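Side-chain contact in cytochrome b5 reductase 4 (Homo sapiens, PDB 3LF5), which probably passes electrons from NADH through flavin to heme, the cytochrome b5-like domain given here being the one that carries the heme: residues 22-27 with 31-36. Numbering follows the deposited sequence. Where two conformers were deposited one is given.
With HEM (protoporphyrin IX containing Fe), chain C.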
ATOM      1  N   CYS A  22       5.021 -10.546  -4.698  1.00 11.63           N
ATOM      2  CA  CYS A  22       3.948  -9.579  -4.674  1.00 11.28           C
ATOM      3  C   CYS A  22       2.686 -10.224  -4.172  1.00 11.08           C
ATOM      4  O   CYS A  22       2.119 -11.081  -4.852  1.00 11.94           O
ATOM      5  CB  CYS A  22       3.671  -9.047  -6.087  1.00 12.42           C
ATOM      6  SG  CYS A  22       2.485  -7.694  -6.140  1.00 14.36           S
ATOM      7  N   TRP A  23       2.256  -9.840  -2.972  1.00 10.15           N
ATOM      8  CA  TRP A  23       0.960 -10.274  -2.460  1.00  9.60           C
ATOM      9  C   TRP A  23      -0.019  -9.109  -2.527  1.00  9.29           C
ATOM     10  O   TRP A  23       0.315  -7.976  -2.226  1.00 10.49           O
ATOM     11  CB  TRP A  23       1.032 -10.772  -1.012  1.00  9.62           C
ATOM     12  CG  TRP A  23       1.828 -12.029  -0.779  1.00 10.14           C
ATOM     13  CD1 TRP A  23       2.572 -12.728  -1.659  1.00 11.43           C
ATOM     14  CD2 TRP A  23       1.950 -12.693   0.474  1.00 10.85           C
ATOM     15  NE1 TRP A  23       3.129 -13.832  -1.045  1.00 11.79           N
ATOM     16  CE2 TRP A  23       2.765 -13.811   0.277  1.00 11.38           C
ATOM     17  CE3 TRP A  23       1.435 -12.457   1.750  1.00 10.72           C
ATOM     18  CZ2 TRP A  23       3.107 -14.680   1.328  1.00 11.34           C
ATOM     19  CZ3 TRP A  23       1.761 -13.317   2.773  1.00 11.27           C
ATOM     20  CH2 TRP A  23       2.593 -14.413   2.559  1.00 12.63           C
ATOM     21  N   ILE A  24      -1.270  -9.435  -2.858  1.00  9.32           N
ATOM     22  CA  ILE A  24      -2.350  -8.455  -2.846  1.00  9.87           C
ATOM     23  C   ILE A  24      -3.547  -9.068  -2.137  1.00  9.61           C
ATOM     24  O   ILE A  24      -3.851 -10.253  -2.328  1.00 11.61           O
ATOM     25  CB  ILE A  24      -2.755  -8.015  -4.280  1.00 10.30           C
ATOM     26  CG1 ILE A  24      -1.577  -7.410  -5.025  1.00 12.75           C
ATOM     27  CG2 ILE A  24      -3.925  -7.069  -4.298  1.00 12.85           C
ATOM     28  CD1 ILE A  24      -1.852  -7.090  -6.522  1.00 15.51           C
ATOM     29  N   CYS A  25      -4.214  -8.247  -1.333  1.00  9.40           N
ATOM     30  CA  CYS A  25      -5.453  -8.624  -0.691  1.00 10.02           C
ATOM     31  C   CYS A  25      -6.639  -8.093  -1.491  1.00  9.31           C
ATOM     32  O   CYS A  25      -6.662  -6.911  -1.817  1.00  9.87           O
ATOM     33  CB  CYS A  25      -5.474  -8.043   0.719  1.00 10.92           C
ATOM     34  SG  CYS A  25      -7.053  -8.107   1.551  1.00 17.02           S
ATOM     35  N   ILE A  26      -7.588  -8.958  -1.836  1.00  9.67           N
ATOM     36  CA  ILE A  26      -8.839  -8.581  -2.460  1.00 10.66           C
ATOM     37  C   ILE A  26      -9.968  -9.143  -1.606  1.00 10.99           C
ATOM     38  O   ILE A  26     -10.085 -10.347  -1.419  1.00 10.86           O
ATOM     39  CB  ILE A  26      -8.981  -9.099  -3.903  1.00 11.47           C
ATOM     40  CG1 ILE A  26      -7.796  -8.672  -4.783  1.00 12.74           C
ATOM     41  CG2 ILE A  26     -10.315  -8.619  -4.496  1.00 13.08           C
ATOM     42  CD1 ILE A  26      -7.740  -7.216  -5.135  1.00 16.00           C
ATOM     43  N   ARG A  27     -10.764  -8.246  -1.030  1.00 11.44           N
ATOM     44  CA  ARG A  27     -11.911  -8.626  -0.182  0.50 12.70           C
ATOM     45  C   ARG A  27     -11.533  -9.654   0.878  1.00 12.40           C
ATOM     46  O   ARG A  27     -12.250 -10.617   1.133  1.00 14.17           O
ATOM     47  CB  ARG A  27     -13.115  -9.084  -1.026  0.50 13.46           C
ATOM     48  CG  ARG A  27     -14.151  -7.988  -1.248  0.50 15.57           C
ATOM     49  CD  ARG A  27     -15.206  -8.384  -2.272  0.50 16.52           C
ATOM     50  NE  ARG A  27     -14.694  -8.237  -3.628  0.50 19.70           N
ATOM     51  CZ  ARG A  27     -14.661  -7.087  -4.291  0.50 21.03           C
ATOM     52  NH1 ARG A  27     -15.132  -5.975  -3.733  0.50 21.28           N
ATOM     53  NH2 ARG A  27     -14.150  -7.059  -5.516  0.50 21.57           N
ATOM     54  N   TYR A  31      -3.548 -13.114  -2.213  1.00  9.33           N
ATOM     55  CA  TYR A  31      -3.026 -13.855  -3.338  1.00  9.34           C
ATOM     56  C   TYR A  31      -1.598 -13.471  -3.626  1.00  9.63           C
ATOM     57  O   TYR A  31      -1.255 -12.289  -3.578  1.00  9.88           O
ATOM     58  CB  TYR A  31      -3.859 -13.530  -4.593  1.00  9.79           C
ATOM     59  CG  TYR A  31      -5.284 -14.044  -4.474  1.00 10.79           C
ATOM     60  CD1 TYR A  31      -5.600 -15.379  -4.736  1.00 11.72           C
ATOM     61  CD2 TYR A  31      -6.305 -13.185  -4.080  1.00 10.42           C
ATOM     62  CE1 TYR A  31      -6.889 -15.845  -4.576  1.00 11.77           C
ATOM     63  CE2 TYR A  31      -7.598 -13.637  -3.937  1.00 11.62           C
ATOM     64  CZ  TYR A  31      -7.889 -14.955  -4.186  1.00 11.90           C
ATOM     65  OH  TYR A  31      -9.185 -15.382  -4.023  1.00 14.37           O
ATOM     66  N   ASN A  32      -0.797 -14.487  -3.943  1.00 10.04           N
ATOM     67  CA  ASN A  32       0.525 -14.314  -4.485  0.50 10.17           C
ATOM     68  C   ASN A  32       0.413 -14.073  -5.977  1.00 10.32           C
ATOM     69  O   ASN A  32       0.289 -15.042  -6.732  1.00 11.63           O
ATOM     70  CB  ASN A  32       1.348 -15.575  -4.264  0.50 10.60           C
ATOM     71  CG  ASN A  32       2.709 -15.461  -4.908  0.50 10.61           C
ATOM     72  OD1 ASN A  32       3.256 -14.358  -5.052  0.50 10.76           O
ATOM     73  ND2 ASN A  32       3.264 -16.580  -5.302  0.50 11.52           N
ATOM     74  N   VAL A  33       0.415 -12.820  -6.417  1.00  9.33           N
ATOM     75  CA  VAL A  33       0.223 -12.518  -7.834  1.00 10.19           C
ATOM     76  C   VAL A  33       1.518 -12.458  -8.627  1.00 10.23           C
ATOM     77  O   VAL A  33       1.485 -12.173  -9.807  1.00 10.47           O
ATOM     78  CB  VAL A  33      -0.622 -11.238  -8.051  1.00 10.89           C
ATOM     79  CG1 VAL A  33      -2.038 -11.412  -7.486  1.00 12.05           C
ATOM     80  CG2 VAL A  33       0.111  -9.997  -7.524  1.00 12.58           C
ATOM     81  N   SER A  34       2.661 -12.750  -8.010  1.00 11.07           N
ATOM     82  CA  SER A  34       3.887 -12.752  -8.803  0.50 11.56           C
ATOM     83  C   SER A  34       3.818 -13.647 -10.043  1.00 12.33           C
ATOM     84  O   SER A  34       4.254 -13.205 -11.095  1.00 12.76           O
ATOM     85  CB  SER A  34       5.120 -13.055  -7.964  0.50 11.66           C
ATOM     86  OG  SER A  34       5.434 -11.938  -7.170  0.50 10.74           O
ATOM     87  N   PRO A  35       3.217 -14.856  -9.978  1.00 12.08           N
ATOM     88  CA  PRO A  35       3.127 -15.644 -11.222  1.00 12.76           C
ATOM     89  C   PRO A  35       2.129 -15.113 -12.251  1.00 11.97           C
ATOM     90  O   PRO A  35       2.211 -15.439 -13.430  1.00 13.52           O
ATOM     91  CB  PRO A  35       2.704 -17.045 -10.754  1.00 13.50           C
ATOM     92  CG  PRO A  35       2.515 -16.972  -9.328  1.00 16.44           C
ATOM     93  CD  PRO A  35       2.832 -15.634  -8.794  1.00 12.51           C
ATOM     94  N   TYR A  36       1.209 -14.271 -11.806  1.00 11.41           N
ATOM     95  CA  TYR A  36       0.190 -13.687 -12.677  1.00 11.37           C
ATOM     96  C   TYR A  36       0.690 -12.407 -13.358  1.00 10.59           C
ATOM     97  O   TYR A  36       0.094 -11.964 -14.348  1.00 11.71           O
ATOM     98  CB  TYR A  36      -1.081 -13.367 -11.861  1.00 10.93           C
ATOM     99  CG  TYR A  36      -2.251 -12.850 -12.698  1.00 10.37           C
ATOM    100  CD1 TYR A  36      -2.760 -13.606 -13.746  1.00 10.69           C
ATOM    101  CD2 TYR A  36      -2.798 -11.602 -12.468  1.00 10.61           C
ATOM    102  CE1 TYR A  36      -3.790 -13.112 -14.537  1.00 11.45           C
ATOM    103  CE2 TYR A  36      -3.801 -11.137 -13.234  1.00 11.06           C
ATOM    104  CZ  TYR A  36      -4.304 -11.875 -14.278  1.00 12.09           C
ATOM    105  OH  TYR A  36      -5.314 -11.369 -15.073  1.00 13.34           O
TER
HETATM  106  CHA HEM C   1      -7.717  -5.594 -17.125  0.50  9.55           C
HETATM  107  CHB HEM C   1      -5.867  -2.707 -13.702  0.50  8.74           C
HETATM  108  CHC HEM C   1      -5.893  -6.338 -10.570  0.50  9.14           C
HETATM  109  CHD HEM C   1      -7.542  -9.268 -14.007  0.50  9.37           C
HETATM  110  C1A HEM C   1      -7.212  -4.513 -16.457  0.50 10.41           C
HETATM  111  C2A HEM C   1      -7.058  -3.189 -16.983  0.50 10.22           C
HETATM  112  C3A HEM C   1      -6.542  -2.400 -16.060  0.50  8.92           C
HETATM  113  C4A HEM C   1      -6.345  -3.206 -14.883  0.50  8.82           C
HETATM  114  CMA HEM C   1      -6.225  -0.891 -16.159  0.50  9.90           C
HETATM  115  CAA HEM C   1      -7.458  -2.784 -18.395  0.50 10.46           C
HETATM  116  CBA HEM C   1      -8.863  -2.240 -18.207  0.50 12.26           C
HETATM  117  CGA HEM C   1      -9.349  -1.459 -19.374  0.50 14.50           C
HETATM  118  O1A HEM C   1     -10.590  -1.294 -19.366  0.50 15.26           O
HETATM  119  O2A HEM C   1      -8.547  -1.036 -20.262  0.50 14.54           O
HETATM  120  C1B HEM C   1      -5.773  -3.407 -12.532  0.50  9.19           C
HETATM  121  C2B HEM C   1      -5.344  -2.881 -11.256  0.50  9.47           C
HETATM  122  C3B HEM C   1      -5.348  -3.884 -10.386  0.50  9.14           C
HETATM  123  C4B HEM C   1      -5.793  -5.078 -11.085  0.50  8.80           C
HETATM  124  CMB HEM C   1      -4.951  -1.420 -10.992  0.50 10.73           C
HETATM  125  CAB HEM C   1      -4.968  -3.785  -8.893  0.50 10.18           C
HETATM  126  CBB HEM C   1      -5.634  -4.478  -7.962  0.50 11.73           C
HETATM  127  C1C HEM C   1      -6.257  -7.461 -11.254  0.50  9.31           C
HETATM  128  C2C HEM C   1      -6.273  -8.824 -10.775  0.50  9.09           C
HETATM  129  C3C HEM C   1      -6.738  -9.590 -11.751  0.50  9.59           C
HETATM  130  C4C HEM C   1      -7.023  -8.770 -12.864  0.50  9.81           C
HETATM  131  CMC HEM C   1      -5.849  -9.304  -9.391  0.50  8.20           C
HETATM  132  CAC HEM C   1      -6.955 -11.102 -11.814  0.50 11.43           C
HETATM  133  CBC HEM C   1      -7.429 -11.749 -10.769  0.50 13.69           C
HETATM  134  C1D HEM C   1      -7.865  -8.540 -15.105  0.50  9.30           C
HETATM  135  C2D HEM C   1      -8.654  -9.048 -16.189  0.50 11.06           C
HETATM  136  C3D HEM C   1      -8.706  -7.906 -17.181  0.50 10.29           C
HETATM  137  C4D HEM C   1      -7.948  -6.828 -16.587  0.50 10.06           C
HETATM  138  CMD HEM C   1      -9.283 -10.448 -16.290  0.50 11.41           C
HETATM  139  CAD HEM C   1      -9.481  -7.914 -18.503  0.50  9.80           C
HETATM  140  CBD HEM C   1     -10.976  -7.680 -18.227  0.50 12.11           C
HETATM  141  CGD HEM C   1     -11.661  -7.713 -19.584  0.50 15.64           C
HETATM  142  O1D HEM C   1     -11.474  -8.698 -20.336  0.50 17.05           O
HETATM  143  O2D HEM C   1     -12.372  -6.727 -19.897  0.50 20.00           O
HETATM  144  NA  HEM C   1      -6.749  -4.497 -15.154  0.50  9.43           N
HETATM  145  NB  HEM C   1      -6.045  -4.747 -12.405  0.50  7.79           N
HETATM  146  NC  HEM C   1      -6.732  -7.468 -12.548  0.50  9.53           N
HETATM  147  ND  HEM C   1      -7.473  -7.253 -15.352  0.50 10.08           N
HETATM  148 FE   HEM C   1      -6.758  -6.017 -13.848  0.50  9.46          FE
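Ile24 and Tyr31 form the antiparallel hydrogen-bonded pair of a beta hairpin: Ile24 N reaches Tyr31 O at 2.9 Å, lying in the carbonyl plane, and Tyr31 N returns the bond to Ile24 O. Past the Trp23-Asn32 bridge, hydrogen bonds continue although the strand 29-32 has ended. Val33 N still finds Cys22 O at 2.9 Å; the N-H...O angle is only 138°, although the donor lies nearly along the C=O axis. Cys22 N turns to a side chain, Ser34 OG, at 2.9 Å. Turned beside its own backbone N and anti to the carbonyl carbon, Ser34 OG also bonds to Lys19 O; one oxygen thus ties the hairpin's exit to the preceding turn.

Apolar contact fills one face. Val33 CG2 lies 3.6 Å from Ile24 CD1, the two side chains crossing at about a right angle, and 3.6 Å from Cys22 SG; Leu47 of helix 44-48 packs on both Ile24 and Val33. On the other face Asn32 OD1 sits at the Trp23 ring edge, 3.8 Å from CD1, its amide plane turned 61° from the indole.

Heme contact comes last: Tyr36 OH stands 3.2 Å from HEM CHD, and CE2 is 3.5 Å from HEM CAC. With an alanine in place of Tyr36, the porphyrin edge near HEM CHD and CAC would probably lose its phenol neighbour, and a gap would open beside Leu47. Backbone bonds thus fix the hairpin, while Tyr36 on the outgoing chain lines the heme pocket and shares Leu47 with Ile24 and Val33.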